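Local coordinates for protein ricin B lectin (Clostridium thermocellum, PDB 3VSF) that probably hydrolyses beta-1,3-galactan from the chain end as an exo-beta-1,3-galactanase, pairing a family 43 glycoside hydrolase domain with a galactose-binding beta-trefoil module, at residues 226-238 / 248-262. Numbering follows the deposited sequence.
Sequences AKLFVGQQREAPC and LITSGCTGWNPNQAK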
loop_
_atom_site.group_PDB
_atom_site.type_symbol
_atom_site.label_atom_id
_atom_site.label_comp_id
_atom_site.label_asym_id
_atom_site.label_seq_id
_atom_site.Cartn_x
_atom_site.Cartn_y
_atom_site.Cartn_z
ATOM N N ALA A 226 -10.907 -20.727 -9.433
ATOM C CA ALA A 226 -9.756 -21.416 -8.856
ATOM C C ALA A 226 -9.645 -21.241 -7.345
ATOM O O ALA A 226 -10.125 -20.257 -6.781
ATOM C CB ALA A 226 -8.471 -20.956 -9.535
ATOM N N LYS A 227 -9.010 -22.213 -6.697
ATOM C CA LYS A 227 -8.666 -22.107 -5.285
ATOM C C LYS A 227 -7.211 -21.668 -5.172
ATOM O O LYS A 227 -6.322 -22.296 -5.746
ATOM C CB LYS A 227 -8.868 -23.448 -4.577
ATOM C CG LYS A 227 -10.305 -23.945 -4.568
ATOM C CD LYS A 227 -10.428 -25.254 -3.803
ATOM C CE LYS A 227 -11.871 -25.729 -3.742
ATOM N NZ LYS A 227 -12.006 -26.995 -2.970
ATOM N N LEU A 228 -6.971 -20.591 -4.434
ATOM C CA LEU A 228 -5.639 -19.997 -4.373
ATOM C C LEU A 228 -5.046 -19.997 -2.968
ATOM O O LEU A 228 -5.695 -19.579 -2.008
ATOM C CB LEU A 228 -5.678 -18.567 -4.917
ATOM C CG LEU A 228 -6.278 -18.403 -6.315
ATOM C CD1 LEU A 228 -6.371 -16.932 -6.688
ATOM C CD2 LEU A 228 -5.464 -19.173 -7.342
ATOM N N PHE A 229 -3.806 -20.467 -2.860
ATOM C CA PHE A 229 -3.070 -20.430 -1.601
ATOM C C PHE A 229 -3.797 -21.189 -0.495
ATOM O O PHE A 229 -4.125 -20.623 0.547
ATOM C CB PHE A 229 -2.824 -18.981 -1.178
ATOM C CG PHE A 229 -2.171 -18.145 -2.241
ATOM C CD1 PHE A 229 -1.229 -18.698 -3.095
ATOM C CD2 PHE A 229 -2.506 -16.811 -2.395
ATOM C CE1 PHE A 229 -0.629 -17.934 -4.076
ATOM C CE2 PHE A 229 -1.909 -16.041 -3.375
ATOM C CZ PHE A 229 -0.970 -16.604 -4.216
ATOM N N VAL A 230 -4.038 -22.475 -0.729
ATOM C CA VAL A 230 -4.770 -23.306 0.219
ATOM C C VAL A 230 -3.974 -23.547 1.501
ATOM O O VAL A 230 -2.774 -23.815 1.459
ATOM C CB VAL A 230 -5.165 -24.659 -0.408
ATOM C CG1 VAL A 230 -6.083 -24.441 -1.600
ATOM C CG2 VAL A 230 -3.926 -25.439 -0.821
ATOM N N GLY A 231 -4.654 -23.440 2.638
ATOM C CA GLY A 231 -4.042 -23.695 3.929
ATOM C C GLY A 231 -3.027 -22.651 4.351
ATOM O O GLY A 231 -2.407 -22.770 5.409
ATOM N N GLN A 232 -2.856 -21.622 3.527
ATOM C CA GLN A 232 -1.877 -20.577 3.808
ATOM C C GLN A 232 -2.508 -19.391 4.534
ATOM O O GLN A 232 -1.807 -18.507 5.028
ATOM C CB GLN A 232 -1.179 -20.137 2.520
ATOM C CG GLN A 232 -0.387 -21.257 1.855
ATOM C CD GLN A 232 0.195 -20.857 0.515
ATOM O OE1 GLN A 232 0.033 -19.722 0.070
ATOM N NE2 GLN A 232 0.877 -21.791 -0.137
ATOM N N GLN A 233 -3.836 -19.379 4.590
ATOM C CA GLN A 233 -4.571 -18.435 5.427
ATOM C C GLN A 233 -4.269 -16.974 5.087
ATOM O O GLN A 233 -3.839 -16.204 5.947
ATOM C CB GLN A 233 -4.270 -18.713 6.903
ATOM C CG GLN A 233 -5.226 -18.062 7.887
ATOM C CD GLN A 233 -4.983 -18.520 9.314
ATOM O OE1 GLN A 233 -4.175 -19.416 9.560
ATOM N NE2 GLN A 233 -5.683 -17.908 10.261
ATOM N N ARG A 234 -4.501 -16.597 3.834
ATOM C CA ARG A 234 -4.295 -15.218 3.400
ATOM C C ARG A 234 -5.604 -14.435 3.442
ATOM O O ARG A 234 -6.659 -14.955 3.083
ATOM C CB ARG A 234 -3.699 -15.178 1.992
ATOM C CG ARG A 234 -2.398 -15.955 1.845
ATOM C CD ARG A 234 -1.387 -15.544 2.902
ATOM N NE ARG A 234 -1.059 -14.124 2.825
ATOM C CZ ARG A 234 -0.242 -13.500 3.668
ATOM N NH1 ARG A 234 0.331 -14.171 4.658
ATOM N NH2 ARG A 234 0.002 -12.206 3.523
ATOM N N GLU A 235 -5.529 -13.181 3.881
ATOM C CA GLU A 235 -6.720 -12.349 4.027
ATOM C C GLU A 235 -6.611 -11.044 3.243
ATOM O O GLU A 235 -5.637 -10.820 2.527
ATOM C CB GLU A 235 -6.977 -12.045 5.504
ATOM C CG GLU A 235 -6.959 -13.273 6.395
ATOM C CD GLU A 235 -7.881 -14.365 5.895
ATOM O OE1 GLU A 235 -9.031 -14.051 5.525
ATOM O OE2 GLU A 235 -7.451 -15.537 5.862
ATOM N N ALA A 236 -7.623 -10.193 3.390
ATOM C CA ALA A 236 -7.667 -8.894 2.721
ATOM C C ALA A 236 -7.063 -8.924 1.318
ATOM O O ALA A 236 -6.155 -8.150 1.014
ATOM C CB ALA A 236 -6.975 -7.841 3.572
ATOM N N PRO A 237 -7.574 -9.810 0.452
ATOM C CA PRO A 237 -6.998 -9.973 -0.886
ATOM C C PRO A 237 -7.311 -8.801 -1.811
ATOM O O PRO A 237 -8.391 -8.216 -1.731
ATOM C CB PRO A 237 -7.679 -11.243 -1.399
ATOM C CG PRO A 237 -8.995 -11.254 -0.711
ATOM C CD PRO A 237 -8.747 -10.678 0.657
ATOM N N CYS A 238 -6.359 -8.468 -2.677
ATOM C CA CYS A 238 -6.549 -7.435 -3.687
ATOM C C CYS A 238 -6.113 -7.975 -5.043
ATOM O O CYS A 238 -4.960 -8.366 -5.220
ATOM C CB CYS A 238 -5.741 -6.182 -3.339
ATOM S SG CYS A 238 -6.193 -5.399 -1.773
ATOM N N LEU A 248 -1.854 -10.627 -6.870
ATOM C CA LEU A 248 -2.725 -10.813 -5.717
ATOM C C LEU A 248 -2.044 -10.382 -4.422
ATOM O O LEU A 248 -1.248 -11.124 -3.849
ATOM C CB LEU A 248 -3.175 -12.272 -5.618
ATOM C CG LEU A 248 -4.181 -12.605 -4.512
ATOM C CD1 LEU A 248 -5.417 -11.727 -4.632
ATOM C CD2 LEU A 248 -4.558 -14.077 -4.555
ATOM N N ILE A 249 -2.363 -9.173 -3.968
ATOM C CA ILE A 249 -1.839 -8.662 -2.708
ATOM C C ILE A 249 -2.714 -9.122 -1.548
ATOM O O ILE A 249 -3.909 -8.834 -1.508
ATOM C CB ILE A 249 -1.762 -7.123 -2.702
ATOM C CG1 ILE A 249 -0.598 -6.637 -3.570
ATOM C CG2 ILE A 249 -1.598 -6.606 -1.284
ATOM C CD1 ILE A 249 -0.779 -6.883 -5.054
ATOM N N THR A 250 -2.115 -9.842 -0.605
ATOM C CA THR A 250 -2.855 -10.371 0.532
ATOM C C THR A 250 -2.233 -9.941 1.853
ATOM O O THR A 250 -1.154 -9.352 1.880
ATOM C CB THR A 250 -2.912 -11.909 0.495
ATOM O OG1 THR A 250 -1.583 -12.440 0.569
ATOM C CG2 THR A 250 -3.573 -12.386 -0.789
ATOM N N SER A 251 -2.924 -10.240 2.948
ATOM C CA SER A 251 -2.400 -9.980 4.282
ATOM C C SER A 251 -2.431 -11.265 5.095
ATOM O O SER A 251 -2.822 -12.318 4.594
ATOM C CB SER A 251 -3.221 -8.899 4.986
ATOM O OG SER A 251 -4.495 -9.389 5.363
ATOM N N GLY A 252 -2.010 -11.176 6.351
ATOM C CA GLY A 252 -2.057 -12.314 7.247
ATOM C C GLY A 252 -3.339 -12.305 8.054
ATOM O O GLY A 252 -4.119 -11.354 7.983
ATOM N N CYS A 253 -3.561 -13.364 8.823
ATOM C CA CYS A 253 -4.750 -13.458 9.658
ATOM C C CYS A 253 -4.391 -13.279 11.129
ATOM O O CYS A 253 -4.109 -14.250 11.833
ATOM C CB CYS A 253 -5.454 -14.796 9.440
ATOM S SG CYS A 253 -7.086 -14.913 10.210
ATOM N N THR A 254 -4.395 -12.031 11.586
ATOM C CA THR A 254 -4.061 -11.717 12.970
ATOM C C THR A 254 -4.970 -10.629 13.533
ATOM O O THR A 254 -4.532 -9.783 14.313
ATOM C CB THR A 254 -2.593 -11.268 13.110
ATOM O OG1 THR A 254 -2.335 -10.182 12.212
ATOM C CG2 THR A 254 -1.649 -12.417 12.792
ATOM N N GLY A 255 -6.238 -10.658 13.134
ATOM C CA GLY A 255 -7.215 -9.702 13.622
ATOM C C GLY A 255 -6.826 -8.262 13.347
ATOM O O GLY A 255 -6.445 -7.916 12.227
ATOM N N TRP A 256 -6.924 -7.419 14.371
ATOM C CA TRP A 256 -6.577 -6.008 14.235
ATOM C C TRP A 256 -5.084 -5.815 13.991
ATOM O O TRP A 256 -4.680 -4.939 13.227
ATOM C CB TRP A 256 -6.996 -5.217 15.478
ATOM C CG TRP A 256 -8.477 -5.140 15.708
ATOM C CD1 TRP A 256 -9.131 -5.315 16.893
ATOM C CD2 TRP A 256 -9.488 -4.863 14.730
ATOM N NE1 TRP A 256 -10.484 -5.166 16.715
ATOM C CE2 TRP A 256 -10.730 -4.888 15.396
ATOM C CE3 TRP A 256 -9.465 -4.597 13.358
ATOM C CZ2 TRP A 256 -11.936 -4.659 14.736
ATOM C CZ3 TRP A 256 -10.663 -4.370 12.705
ATOM C CH2 TRP A 256 -11.881 -4.402 13.394
ATOM N N ASN A 257 -4.270 -6.636 14.647
ATOM C CA ASN A 257 -2.818 -6.505 14.570
ATOM C C ASN A 257 -2.286 -6.502 13.141
ATOM O O ASN A 257 -2.491 -7.459 12.395
ATOM C CB ASN A 257 -2.136 -7.612 15.376
ATOM C CG ASN A 257 -2.597 -7.653 16.819
ATOM O OD1 ASN A 257 -3.176 -6.691 17.325
ATOM N ND2 ASN A 257 -2.335 -8.767 17.492
ATOM N N PRO A 258 -1.601 -5.416 12.754
ATOM C CA PRO A 258 -0.958 -5.331 11.440
ATOM C C PRO A 258 0.053 -6.456 11.267
ATOM O O PRO A 258 0.671 -6.871 12.247
ATOM C CB PRO A 258 -0.238 -3.981 11.492
ATOM C CG PRO A 258 -0.995 -3.186 12.500
ATOM C CD PRO A 258 -1.441 -4.176 13.532
ATOM N N ASN A 259 0.218 -6.941 10.041
ATOM C CA ASN A 259 1.128 -8.050 9.781
ATOM C C ASN A 259 1.848 -7.926 8.442
ATOM O O ASN A 259 1.670 -6.948 7.718
ATOM C CB ASN A 259 0.378 -9.378 9.843
ATOM C CG ASN A 259 -0.833 -9.401 8.934
ATOM O OD1 ASN A 259 -0.702 -9.411 7.711
ATOM N ND2 ASN A 259 -2.020 -9.410 9.527
ATOM N N GLN A 260 2.660 -8.927 8.119
ATOM C CA GLN A 260 3.428 -8.930 6.881
ATOM C C GLN A 260 2.544 -9.176 5.663
ATOM O O GLN A 260 2.009 -10.271 5.485
ATOM C CB GLN A 260 4.530 -9.991 6.941
ATOM C CG GLN A 260 5.344 -10.117 5.662
ATOM C CD GLN A 260 6.207 -8.898 5.400
ATOM O OE1 GLN A 260 7.112 -8.584 6.174
ATOM N NE2 GLN A 260 5.927 -8.200 4.304
ATOM N N ALA A 261 2.393 -8.154 4.827
ATOM C CA ALA A 261 1.648 -8.298 3.584
ATOM C C ALA A 261 2.498 -9.024 2.549
ATOM O O ALA A 261 3.723 -8.920 2.557
ATOM C CB ALA A 261 1.220 -6.938 3.061
ATOM N N LYS A 262 1.843 -9.763 1.661
ATOM C CA LYS A 262 2.549 -10.510 0.625
ATOM C C LYS A 262 1.848 -10.373 -0.722
ATOM O O LYS A 262 0.722 -9.885 -0.797
ATOM C CB LYS A 262 2.665 -11.985 1.012
ATOM C CG LYS A 262 3.393 -12.226 2.325
ATOM C CD LYS A 262 3.524 -13.710 2.625
ATOM C CE LYS A 262 4.249 -13.945 3.940
ATOM N NZ LYS A 262 4.435 -15.395 4.218
#
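The guanidinium group of Arg-234 lies between two parts of segment 248-262: the backbone at Ser-251 and Gly-252 is laid over one face, and the aliphatic chain of Lys-262 crosses the opposite face, each offset toward the rim, with Lys-262 CD 3.8 Å from Arg-234 NH1. At its edge, Arg-234 NE donates to Thr-250 OG1 (2.9 Å), nearly in the guanidinium plane, while NH2 makes weak bonds to Thr-250 O and Gln-260 O. Bends at chi2 and chi3 (-52° and -60°) turn the guanidinium over the Ser-251 carbonyl. The Phe-229 ring meets Leu-248 obliquely, Phe-229 CE2 3.5 Å from Leu-248 CD2, and Leu-228 packs on the same methyl. Leu-248 belongs to the antiparallel hairpin 237-241/246-251, the first two strands of a four-stranded blade of the five-bladed beta-propeller of family 43 hydrolases; segment 226-238 arrives from the outermost strand of the preceding blade. Glu-235 pairs with Ser-251 and Cys-238 with Ile-249, both as hydrogen-bonded pairs, and a beta bulge between them shifts the register by one residue. Ser-251 OG packs against Ala-236 CB (3.4 Å) and hydrogen-bonds with Gln-288 NE2 of the next blade. Farther along, the extended Gln-233 side chain brings NE2 to a hydrogen bond with Cys-253 SG (3.3 Å).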